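Long-range contact in SmhA (Serratia marcescens, PDB 7A27), which is one component of Smh, a tripartite alpha-pore-forming toxin, and probably acts with its two partner proteins in forming membrane pores: residues A177-S182 with N251-N256. Numbering follows the deposited sequence.
Sequences AKNIQS and NELKAN
Asn179 carries this contact, its carboxamide reaching across from helix 160-188 to Glu252 and Asn256, one turn apart on helix 247-268. Both polar atoms of the amide are used. As donor, Asn179 ND2 meets Glu252 OE2 at 2.9 Å; the carboxylate oxygen lies close to the amide plane of Asn179, but the nitrogen comes to it on the anti side, 30° out of the carboxylate plane. As acceptor, Asn179 OD1 takes a bond of 3.0 Å from Asn256 ND2, bent at the hydrogen to 137°. The two amides are nearly coplanar, whereas the carboxylate is turned well away from the plane of the Asn179 amide. The carboxylate can only accept, which supports the modelled orientation of this buried amide, nitrogen to Glu252 and oxygen to Asn256.

The amide group comes obliquely against Glu252 CB, with Asn179 CG 3.7 Å from it. Asn179 has its CG beside the backbone N and anti to the carbonyl carbon, on a CB that points at the other helix. Beside it the packing turns apolar: Asn179 CB faces Leu253 CB at 4.2 Å, and Leu253 CD1 just reaches Ile180 CG1 at 4.5 Å. The Leu253 side chain also packs on Ile176 and Ile183, one turn before and one turn after Asn179.

In the second shell, Gln248 NE2 bonds to Glu252 OE1, so both carboxylate oxygens have partners and the acid is steadied from its own helix. Ile180 also packs on Tyr257 of helix 247-268, and on Tyr31 of helix 14-37, which brings in a third helix. The segment axes approach to 9.2 Å and run roughly antiparallel, at 150°: an interhelical hydrogen-bonding asparagine flanked by Leu253 and Ile180, in antiparallel packing of two helices that flank the two-stranded antiparallel hairpin in chain order, within the elongated helical bundle of a soluble alpha-pore-forming toxin component.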
loop_
_atom_site.group_PDB
_atom_site.type_symbol
_atom_site.label_atom_id
_atom_site.label_comp_id
_atom_site.label_asym_id
_atom_site.label_seq_id
_atom_site.Cartn_x
_atom_site.Cartn_y
_atom_site.Cartn_z
ATOM N N ALA A 177 3.541 -9.276 -12.899
ATOM C CA ALA A 177 3.509 -8.134 -11.966
ATOM C C ALA A 177 2.673 -7.023 -12.587
ATOM O O ALA A 177 1.859 -6.468 -11.850
ATOM C CB ALA A 177 4.905 -7.679 -11.647
ATOM N N LYS A 178 2.841 -6.752 -13.889
ATOM C CA LYS A 178 2.073 -5.706 -14.619
ATOM C C LYS A 178 0.579 -6.085 -14.621
ATOM O O LYS A 178 -0.261 -5.176 -14.415
ATOM C CB LYS A 178 2.634 -5.449 -16.024
ATOM C CG LYS A 178 4.041 -4.872 -16.070
ATOM C CD LYS A 178 4.356 -3.962 -17.279
ATOM C CE LYS A 178 4.436 -4.633 -18.638
ATOM N NZ LYS A 178 5.549 -5.612 -18.710
ATOM N N ASN A 179 0.264 -7.371 -14.803
ATOM C CA ASN A 179 -1.124 -7.892 -14.812
ATOM C C ASN A 179 -1.755 -7.684 -13.433
ATOM O O ASN A 179 -2.856 -7.127 -13.376
ATOM C CB ASN A 179 -1.179 -9.371 -15.189
ATOM C CG ASN A 179 -0.838 -9.663 -16.641
ATOM O OD1 ASN A 179 -0.406 -10.773 -16.959
ATOM N ND2 ASN A 179 -1.043 -8.695 -17.526
ATOM N N ILE A 180 -1.089 -8.116 -12.360
ATOM C CA ILE A 180 -1.625 -7.986 -10.969
ATOM C C ILE A 180 -1.943 -6.517 -10.718
ATOM O O ILE A 180 -3.080 -6.226 -10.299
ATOM C CB ILE A 180 -0.658 -8.544 -9.916
ATOM C CG1 ILE A 180 -0.461 -10.048 -10.103
ATOM C CG2 ILE A 180 -1.161 -8.225 -8.524
ATOM C CD1 ILE A 180 0.656 -10.637 -9.272
ATOM N N GLN A 181 -0.986 -5.634 -11.007
ATOM C CA GLN A 181 -1.147 -4.178 -10.803
ATOM C C GLN A 181 -2.416 -3.714 -11.527
ATOM O O GLN A 181 -3.194 -2.956 -10.912
ATOM C CB GLN A 181 0.106 -3.434 -11.257
ATOM C CG GLN A 181 0.070 -1.940 -10.974
ATOM C CD GLN A 181 0.066 -1.605 -9.500
ATOM O OE1 GLN A 181 0.943 -2.013 -8.725
ATOM N NE2 GLN A 181 -0.936 -0.819 -9.132
ATOM N N SER A 182 -2.655 -4.183 -12.757
ATOM C CA SER A 182 -3.832 -3.778 -13.578
ATOM C C SER A 182 -5.139 -4.207 -12.897
ATOM O O SER A 182 -6.126 -3.425 -12.952
ATOM C CB SER A 182 -3.749 -4.304 -15.008
ATOM O OG SER A 182 -2.808 -3.575 -15.782
ATOM N N ASN A 251 -7.110 -12.400 -18.203
ATOM C CA ASN A 251 -6.841 -13.365 -19.299
ATOM C C ASN A 251 -5.324 -13.498 -19.482
ATOM O O ASN A 251 -4.866 -14.632 -19.604
ATOM C CB ASN A 251 -7.575 -12.985 -20.586
ATOM C CG ASN A 251 -9.088 -13.086 -20.484
ATOM O OD1 ASN A 251 -9.640 -13.642 -19.531
ATOM N ND2 ASN A 251 -9.784 -12.557 -21.476
ATOM N N GLU A 252 -4.581 -12.386 -19.503
ATOM C CA GLU A 252 -3.093 -12.381 -19.614
ATOM C C GLU A 252 -2.502 -13.129 -18.414
ATOM O O GLU A 252 -1.577 -13.943 -18.600
ATOM C CB GLU A 252 -2.496 -10.964 -19.681
ATOM C CG GLU A 252 -2.501 -10.343 -21.077
ATOM C CD GLU A 252 -2.100 -8.869 -21.201
ATOM O OE1 GLU A 252 -2.617 -8.250 -22.136
ATOM O OE2 GLU A 252 -1.273 -8.343 -20.417
ATOM N N LEU A 253 -3.025 -12.868 -17.218
ATOM C CA LEU A 253 -2.526 -13.505 -15.973
ATOM C C LEU A 253 -2.678 -15.026 -16.081
ATOM O O LEU A 253 -1.720 -15.723 -15.729
ATOM C CB LEU A 253 -3.277 -12.940 -14.762
ATOM C CG LEU A 253 -2.760 -13.379 -13.395
ATOM C CD1 LEU A 253 -1.278 -13.098 -13.250
ATOM C CD2 LEU A 253 -3.520 -12.691 -12.279
ATOM N N LYS A 254 -3.822 -15.518 -16.562
ATOM C CA LYS A 254 -4.078 -16.976 -16.705
ATOM C C LYS A 254 -3.032 -17.567 -17.664
ATOM O O LYS A 254 -2.343 -18.542 -17.278
ATOM C CB LYS A 254 -5.510 -17.240 -17.188
ATOM C CG LYS A 254 -5.910 -18.708 -17.226
ATOM C CD LYS A 254 -7.251 -18.976 -17.891
ATOM C CE LYS A 254 -7.545 -20.460 -18.016
ATOM N NZ LYS A 254 -8.585 -20.732 -19.031
ATOM N N ALA A 255 -2.916 -16.968 -18.853
ATOM C CA ALA A 255 -1.980 -17.347 -19.935
ATOM C C ALA A 255 -0.530 -17.324 -19.419
ATOM O O ALA A 255 0.202 -18.309 -19.657
ATOM C CB ALA A 255 -2.169 -16.419 -21.102
ATOM N N ASN A 256 -0.124 -16.254 -18.737
ATOM C CA ASN A 256 1.256 -16.100 -18.207
ATOM C C ASN A 256 1.545 -17.166 -17.142
ATOM O O ASN A 256 2.649 -17.720 -17.168
ATOM C CB ASN A 256 1.512 -14.665 -17.733
ATOM C CG ASN A 256 1.730 -13.715 -18.895
ATOM O OD1 ASN A 256 2.140 -14.134 -19.982
ATOM N ND2 ASN A 256 1.472 -12.436 -18.669
#